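PDB 7NWN: beta-xylanase from Caldicellulosiruptor kristjanssonii, which probably binds plant cell-wall polysaccharide through this family 9 carbohydrate-binding module, part of a multimodular xylanase-glucuronoyl esterase that hydrolyses xylan. Local coordinates for residues K21-S29 / G198-S206; I47-N58 / V178-N186. All coordinates share one frame; numbering follows the deposited sequence. Where two conformers were deposited one is given.

Interaction 1: K21-S29 / G198-S206. With EDO (1,2-ethanediol), chain O.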
# COMPACT_ATOMS: atom_id res chain seq x y z
N LYS A 21 -3.07 -2.87 14.95
CA LYS A 21 -2.35 -1.71 15.60
C LYS A 21 -2.30 -0.50 14.63
O LYS A 21 -3.21 -0.34 13.81
CB LYS A 21 -1.00 -2.18 16.15
CG LYS A 21 -0.33 -1.21 17.11
CD LYS A 21 1.15 -1.11 16.82
CE LYS A 21 1.80 0.10 17.46
NZ LYS A 21 3.25 -0.13 17.67
N ARG A 22 -1.29 0.37 14.80
CA ARG A 22 -1.40 1.73 14.28
C ARG A 22 -0.07 2.26 13.72
O ARG A 22 0.95 2.20 14.38
CB ARG A 22 -2.00 2.66 15.34
CG ARG A 22 -2.11 4.11 14.91
CD ARG A 22 -2.60 5.01 16.03
NE ARG A 22 -4.05 4.97 16.13
CZ ARG A 22 -4.77 5.60 17.05
NH1 ARG A 22 -4.18 6.38 17.95
NH2 ARG A 22 -6.09 5.52 17.05
N ILE A 23 -0.11 2.78 12.49
CA ILE A 23 1.06 3.43 11.88
C ILE A 23 0.78 4.95 11.80
O ILE A 23 -0.31 5.36 11.35
CB ILE A 23 1.34 2.82 10.49
CG1 ILE A 23 1.75 1.35 10.60
CG2 ILE A 23 2.36 3.63 9.68
CD1 ILE A 23 1.64 0.57 9.30
N TYR A 24 1.74 5.75 12.28
CA TYR A 24 1.69 7.21 12.20
C TYR A 24 2.35 7.57 10.86
O TYR A 24 3.41 7.08 10.57
CB TYR A 24 2.39 7.84 13.43
CG TYR A 24 1.62 7.59 14.70
CD1 TYR A 24 0.57 8.43 15.07
CD2 TYR A 24 1.86 6.45 15.48
CE1 TYR A 24 -0.19 8.18 16.21
CE2 TYR A 24 1.12 6.19 16.63
CZ TYR A 24 0.09 7.06 16.99
OH TYR A 24 -0.66 6.81 18.09
N VAL A 25 1.64 8.31 10.01
CA VAL A 25 2.09 8.66 8.67
C VAL A 25 2.43 10.15 8.62
O VAL A 25 1.58 11.02 8.86
CB VAL A 25 0.96 8.36 7.68
CG1 VAL A 25 1.39 8.59 6.21
CG2 VAL A 25 0.38 6.96 7.92
N SER A 26 3.68 10.42 8.25
CA SER A 26 4.14 11.79 8.03
C SER A 26 3.66 12.38 6.70
O SER A 26 3.36 11.67 5.74
CB SER A 26 5.62 11.80 8.07
OG SER A 26 6.01 11.40 9.37
N TYR A 27 3.67 13.72 6.67
CA TYR A 27 3.16 14.56 5.59
C TYR A 27 4.28 14.75 4.58
O TYR A 27 5.43 15.03 4.96
CB TYR A 27 2.72 15.92 6.14
CG TYR A 27 2.16 16.81 5.06
CD1 TYR A 27 3.00 17.66 4.33
CD2 TYR A 27 0.82 16.81 4.77
CE1 TYR A 27 2.50 18.47 3.32
CE2 TYR A 27 0.32 17.59 3.75
CZ TYR A 27 1.14 18.44 3.03
OH TYR A 27 0.57 19.20 2.06
N GLY A 28 3.94 14.59 3.30
CA GLY A 28 4.95 14.75 2.25
C GLY A 28 4.39 14.35 0.90
O GLY A 28 3.36 13.67 0.84
N SER A 29 5.04 14.83 -0.16
CA SER A 29 4.54 14.70 -1.52
C SER A 29 5.66 14.09 -2.37
O SER A 29 6.52 14.80 -2.86
CB SER A 29 4.12 16.04 -2.09
OG SER A 29 3.01 16.57 -1.39
N GLY A 198 -5.86 -2.57 9.90
CA GLY A 198 -5.24 -1.76 10.94
C GLY A 198 -5.61 -0.29 10.78
O GLY A 198 -6.55 0.05 10.04
N GLU A 199 -4.84 0.56 11.47
CA GLU A 199 -5.07 2.00 11.46
C GLU A 199 -3.82 2.75 11.02
O GLU A 199 -2.70 2.41 11.41
CB GLU A 199 -5.31 2.48 12.90
CG GLU A 199 -6.59 1.93 13.46
CD GLU A 199 -6.97 2.41 14.85
OE1 GLU A 199 -6.19 3.21 15.47
OE2 GLU A 199 -8.05 2.02 15.29
N ILE A 200 -4.07 3.82 10.26
CA ILE A 200 -3.06 4.83 10.04
C ILE A 200 -3.61 6.14 10.60
O ILE A 200 -4.78 6.47 10.40
CB ILE A 200 -2.71 4.94 8.53
CG1 ILE A 200 -3.93 5.28 7.66
CG2 ILE A 200 -2.01 3.66 8.10
CD1 ILE A 200 -3.63 5.51 6.16
N LYS A 201 -2.73 6.90 11.24
CA LYS A 201 -3.09 8.23 11.70
C LYS A 201 -2.11 9.22 11.08
O LYS A 201 -0.89 9.02 11.17
CB LYS A 201 -3.05 8.27 13.24
CG LYS A 201 -3.40 9.63 13.87
CD LYS A 201 -3.73 9.49 15.34
CE LYS A 201 -4.33 10.73 15.97
NZ LYS A 201 -3.71 10.85 17.31
N LEU A 202 -2.68 10.23 10.40
CA LEU A 202 -1.95 11.26 9.65
C LEU A 202 -1.49 12.33 10.63
O LEU A 202 -2.30 12.81 11.43
CB LEU A 202 -2.90 11.87 8.62
CG LEU A 202 -3.59 10.85 7.72
CD1 LEU A 202 -4.24 11.52 6.52
CD2 LEU A 202 -2.61 9.78 7.30
N LYS A 203 -0.18 12.64 10.57
CA LYS A 203 0.40 13.75 11.34
C LYS A 203 1.40 14.56 10.48
O LYS A 203 1.72 14.20 9.33
CB LYS A 203 1.12 13.11 12.53
CG LYS A 203 2.38 12.31 12.17
CD LYS A 203 3.15 11.89 13.40
CE LYS A 203 4.53 11.33 13.18
NZ LYS A 203 5.31 12.20 12.27
N GLY A 204 1.84 15.71 11.03
CA GLY A 204 3.06 16.40 10.64
C GLY A 204 2.84 17.52 9.62
O GLY A 204 3.79 18.02 9.04
N ARG A 205 1.58 17.84 9.30
CA ARG A 205 1.40 18.91 8.33
C ARG A 205 1.52 20.24 9.06
O ARG A 205 0.83 20.44 10.05
CB ARG A 205 -0.00 18.86 7.72
CG ARG A 205 -0.13 19.82 6.55
CD ARG A 205 -1.58 19.85 6.17
NE ARG A 205 -1.72 20.57 4.95
CZ ARG A 205 -1.96 21.88 4.88
NH1 ARG A 205 -2.08 22.58 5.99
NH2 ARG A 205 -2.08 22.46 3.70
N SER A 206 2.35 21.16 8.56
CA SER A 206 2.43 22.49 9.15
C SER A 206 1.11 23.22 9.01
O SER A 206 0.41 23.10 8.00
CB SER A 206 3.47 23.32 8.51
OG SER A 206 3.18 24.66 8.82
C1 EDO O . 8.17 17.26 -3.26
O1 EDO O . 8.56 15.94 -3.66
C2 EDO O . 8.24 17.54 -1.79
O2 EDO O . 9.56 17.73 -1.29

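Interaction 2: I47-N58 / V178-N186. With EDO (1,2-ethanediol), chain K.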
# COMPACT_ATOMS: atom_id res chain seq x y z
N ILE A 47 7.25 -3.33 8.51
CA ILE A 47 7.62 -4.69 8.12
C ILE A 47 6.40 -5.57 8.38
O ILE A 47 6.04 -5.85 9.53
CB ILE A 47 8.80 -5.22 8.97
CG1 ILE A 47 9.99 -4.26 9.07
CG2 ILE A 47 9.16 -6.63 8.51
CD1 ILE A 47 10.81 -4.08 7.81
N PRO A 48 5.70 -6.04 7.33
CA PRO A 48 4.56 -6.94 7.56
C PRO A 48 5.16 -8.29 7.95
O PRO A 48 6.10 -8.76 7.31
CB PRO A 48 3.86 -6.91 6.20
CG PRO A 48 5.00 -6.70 5.22
CD PRO A 48 5.95 -5.76 5.91
N ARG A 49 4.64 -8.88 9.03
CA ARG A 49 5.22 -10.11 9.57
C ARG A 49 4.20 -11.27 9.64
O ARG A 49 4.48 -12.28 10.23
CB ARG A 49 5.77 -9.81 10.96
CG ARG A 49 7.07 -9.03 10.91
CD ARG A 49 7.34 -8.54 12.31
NE ARG A 49 8.34 -7.48 12.32
CZ ARG A 49 9.62 -7.61 12.00
NH1 ARG A 49 10.11 -8.79 11.62
NH2 ARG A 49 10.42 -6.56 12.07
N ILE A 50 3.01 -11.13 9.05
CA ILE A 50 1.99 -12.18 9.05
C ILE A 50 2.12 -12.97 7.75
O ILE A 50 1.65 -12.55 6.70
CB ILE A 50 0.58 -11.56 9.24
CG1 ILE A 50 0.49 -10.73 10.53
CG2 ILE A 50 -0.55 -12.58 9.06
CD1 ILE A 50 -0.81 -9.94 10.70
N TYR A 51 2.77 -14.12 7.85
CA TYR A 51 2.99 -15.00 6.72
C TYR A 51 1.96 -16.12 6.77
O TYR A 51 1.78 -16.70 7.82
CB TYR A 51 4.38 -15.60 6.87
CG TYR A 51 5.48 -14.63 6.56
CD1 TYR A 51 5.95 -13.73 7.50
CD2 TYR A 51 6.07 -14.62 5.31
CE1 TYR A 51 6.98 -12.84 7.21
CE2 TYR A 51 7.10 -13.75 5.00
CZ TYR A 51 7.53 -12.84 5.94
OH TYR A 51 8.52 -12.00 5.57
N SER A 52 1.31 -16.44 5.64
CA SER A 52 0.44 -17.59 5.49
C SER A 52 1.21 -18.91 5.58
O SER A 52 0.59 -19.92 5.93
CB SER A 52 -0.34 -17.53 4.20
OG SER A 52 0.53 -17.70 3.09
N ALA A 53 2.51 -18.89 5.23
CA ALA A 53 3.37 -20.07 5.18
C ALA A 53 4.82 -19.62 5.06
O ALA A 53 5.07 -18.47 4.75
CB ALA A 53 3.04 -20.95 4.00
N THR A 54 5.78 -20.54 5.25
CA THR A 54 7.18 -20.16 5.16
C THR A 54 7.51 -19.92 3.70
O THR A 54 6.93 -20.56 2.82
CB THR A 54 8.11 -21.21 5.78
OG1 THR A 54 7.92 -22.35 4.95
CG2 THR A 54 7.78 -21.57 7.22
N THR A 55 8.44 -18.98 3.45
CA THR A 55 8.79 -18.48 2.13
C THR A 55 10.05 -17.64 2.27
O THR A 55 10.28 -17.08 3.34
CB THR A 55 7.67 -17.62 1.52
OG1 THR A 55 8.14 -17.21 0.25
CG2 THR A 55 7.30 -16.41 2.36
N GLN A 56 10.87 -17.50 1.23
CA GLN A 56 12.00 -16.59 1.38
C GLN A 56 11.62 -15.18 0.89
O GLN A 56 12.47 -14.28 0.88
CB GLN A 56 13.25 -17.07 0.63
CG GLN A 56 13.62 -18.52 0.85
CD GLN A 56 14.63 -18.67 1.95
OE1 GLN A 56 14.31 -18.54 3.13
NE2 GLN A 56 15.87 -18.92 1.57
N THR A 57 10.37 -15.00 0.44
CA THR A 57 9.86 -13.68 0.09
C THR A 57 9.64 -12.85 1.34
O THR A 57 9.13 -13.36 2.33
CB THR A 57 8.57 -13.77 -0.73
OG1 THR A 57 9.01 -14.41 -1.92
CG2 THR A 57 7.93 -12.43 -1.07
N ASN A 58 10.08 -11.58 1.33
CA ASN A 58 9.76 -10.67 2.41
C ASN A 58 9.58 -9.29 1.80
O ASN A 58 9.84 -9.11 0.61
CB ASN A 58 10.75 -10.69 3.58
CG ASN A 58 12.15 -10.37 3.11
OD1 ASN A 58 12.52 -9.21 3.02
ND2 ASN A 58 12.91 -11.39 2.77
N VAL A 178 1.57 -19.07 -3.65
CA VAL A 178 1.94 -20.05 -2.66
C VAL A 178 2.00 -19.44 -1.27
O VAL A 178 2.15 -20.20 -0.32
CB VAL A 178 3.25 -20.79 -3.01
CG1 VAL A 178 3.10 -21.49 -4.35
CG2 VAL A 178 4.48 -19.88 -3.04
N ALA A 179 1.97 -18.10 -1.17
CA ALA A 179 2.10 -17.45 0.14
C ALA A 179 1.52 -16.04 0.09
O ALA A 179 1.41 -15.46 -0.98
CB ALA A 179 3.52 -17.46 0.62
N THR A 180 1.14 -15.53 1.27
CA THR A 180 0.73 -14.16 1.47
C THR A 180 1.50 -13.62 2.64
O THR A 180 1.91 -14.37 3.53
CB THR A 180 -0.77 -13.95 1.70
OG1 THR A 180 -1.12 -14.63 2.90
CG2 THR A 180 -1.63 -14.34 0.52
N ILE A 181 1.75 -12.30 2.57
CA ILE A 181 2.27 -11.55 3.70
C ILE A 181 1.30 -10.41 3.98
O ILE A 181 0.87 -9.73 3.05
CB ILE A 181 3.68 -11.04 3.41
CG1 ILE A 181 4.55 -12.10 2.71
CG2 ILE A 181 4.32 -10.53 4.70
CD1 ILE A 181 5.97 -11.64 2.43
N ASN A 182 0.95 -10.23 5.27
CA ASN A 182 0.03 -9.19 5.67
C ASN A 182 0.64 -8.33 6.78
O ASN A 182 1.49 -8.81 7.53
CB ASN A 182 -1.32 -9.72 6.13
CG ASN A 182 -2.13 -10.17 4.94
OD1 ASN A 182 -1.86 -11.25 4.40
ND2 ASN A 182 -3.04 -9.31 4.50
N MET A 183 0.21 -7.06 6.84
CA MET A 183 0.68 -6.16 7.89
C MET A 183 -0.16 -6.43 9.16
O MET A 183 0.42 -6.65 10.21
CB MET A 183 0.57 -4.67 7.47
CG MET A 183 1.10 -3.69 8.54
SD MET A 183 2.83 -3.94 8.85
CE MET A 183 2.88 -3.61 10.60
N PHE A 184 -1.49 -6.45 9.01
CA PHE A 184 -2.45 -6.36 10.11
C PHE A 184 -3.39 -7.57 10.21
O PHE A 184 -3.64 -8.04 11.30
CB PHE A 184 -3.27 -5.08 9.98
CG PHE A 184 -2.48 -3.83 10.25
CD1 PHE A 184 -1.80 -3.65 11.46
CD2 PHE A 184 -2.41 -2.82 9.29
CE1 PHE A 184 -1.07 -2.49 11.71
CE2 PHE A 184 -1.71 -1.64 9.57
CZ PHE A 184 -1.02 -1.49 10.76
N ASP A 185 -3.97 -8.07 9.11
CA ASP A 185 -4.96 -9.14 9.19
C ASP A 185 -4.31 -10.52 9.08
O ASP A 185 -3.63 -10.83 8.09
CB ASP A 185 -6.02 -8.97 8.10
CG ASP A 185 -7.00 -10.13 8.04
OD1 ASP A 185 -7.39 -10.64 9.15
OD2 ASP A 185 -7.41 -10.49 6.89
N ASN A 186 -4.55 -11.39 10.07
CA ASN A 186 -4.05 -12.76 9.99
C ASN A 186 -5.14 -13.77 9.61
O ASN A 186 -4.88 -14.96 9.71
CB ASN A 186 -3.30 -13.22 11.25
CG ASN A 186 -4.16 -13.25 12.51
OD1 ASN A 186 -5.36 -13.02 12.49
ND2 ASN A 186 -3.52 -13.52 13.63
C1 EDO K . 6.15 -1.00 12.01
O1 EDO K . 4.96 -0.48 11.51
C2 EDO K . 6.34 -2.39 11.54
O2 EDO K . 7.66 -2.53 11.14
O HOH W 1 2.71 -7.72 10.63
O HOH W 2 -0.49 -13.45 5.28
O HOH W 3 0.51 -20.04 1.80

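Interaction 1: K21-S29 / G198-S206
Arg22 leaves the strand with CG trans to its backbone N (chi1 178°) and bends at chi3 (-82°), which turns the guanidinium toward the Glu199 side chain on the same face of the sheet. There NE and NH2 grip the carboxylate side-on, both on the single atom OE1. Arg22 NE to Glu199 OE1 is 2.8 Å, and the two planes are nearly coplanar, 26° apart. Lys201 CD lies over one face of the guanidinium, while the lysine chain runs beside the Tyr24 ring, Lys201 CD coming 3.9 Å from Tyr24 CE1. A leucine in place of Arg22 would probably leave the Glu199 carboxylate without its charged mate and free to turn. Strands 22-25 and 198-202 are parallel, a pairing of the chain's N-terminal strand with its last one in the CBM9 beta-sandwich. Five backbone bonds join the two segments, from Glu199 N to Lys21 O at one end to Lys203 N to Val25 O (2.9 Å) at the other. On the opposite face Val25 CG2 meets Ile200 CB at 3.7 Å and Val25 CB meets Leu202 CD2 at 3.9 Å, packing on Leu63 and Trp65 of strand 58-66. Past the strands, Lys203 NZ donates to Ser26 OG at 3.1 Å, and Arg205 CG sits over the Tyr27 ring, 3.8 Å from its centroid, while Arg205 NE forms a salt bridge with Asp67.

Interaction 2: I47-N58 / V178-N186
Ala179 opens the contact, its CA 3.4 Å from Ser52 OG and its CB against Thr55. Thr180 follows: its N donates to Ser52 OG at 2.9 Å and its O accepts from Ser52 N, so the serine hydroxyl stands in for a strand carbonyl. Ser52 can do this because its OG sits between its own N and carbonyl carbon (chi1 68°). Ile181 lies alongside Tyr51, with CG2 centred over the ring face, 4.2 Å from the centroid; CD1 reaches 3.5 Å from Tyr51 CE2 and continues to Thr57. Asn182 and Ile50 form an antiparallel hydrogen-bonded pair, Asn182 N to Ile50 O being 2.8 Å, while the Asn182 side-chain ND2 bonds to Glu165 and Gln167 of strand 161-171. Met183 sets SD against Pro48, and a water links its O to Arg49 N. Beyond it the chain curls round Ile50, whose CD1 lies 3.5 Å from Phe184 O and whose CG2 lies 3.6 Å from Asn186 CB. The short strand 50-51 is thus fastened to the edge of the mixed sheet by three direct backbone bonds, the Ser52 hydroxyl and bridging waters supplying further polar links and Pro48, Ile50 and Tyr51 the apolar packing.

Both contacts belong to the same mixed sheet: interaction 1 adds strand 22-25 beside 198-202, interaction 2 adds strand 50-51 beside 177-182, and strand 161-171 pairs with both 177-182 and 198-202. Their centres are 23 Å apart, yet Phe184 joins them. Its ring packs on interaction 1, with Phe184 CD2 3.4 Å from Gly198 CA and Phe184 CZ 3.7 Å from Ile23 CD1. In sequence, 47-58 and 178-186 both fall between 21-29 and 198-206. Calcium is held near two of these segments: Val31, just after 21-29, binds one ion, and Asp78, joined by a weak hydrogen bond to Thr57 OG1, binds another.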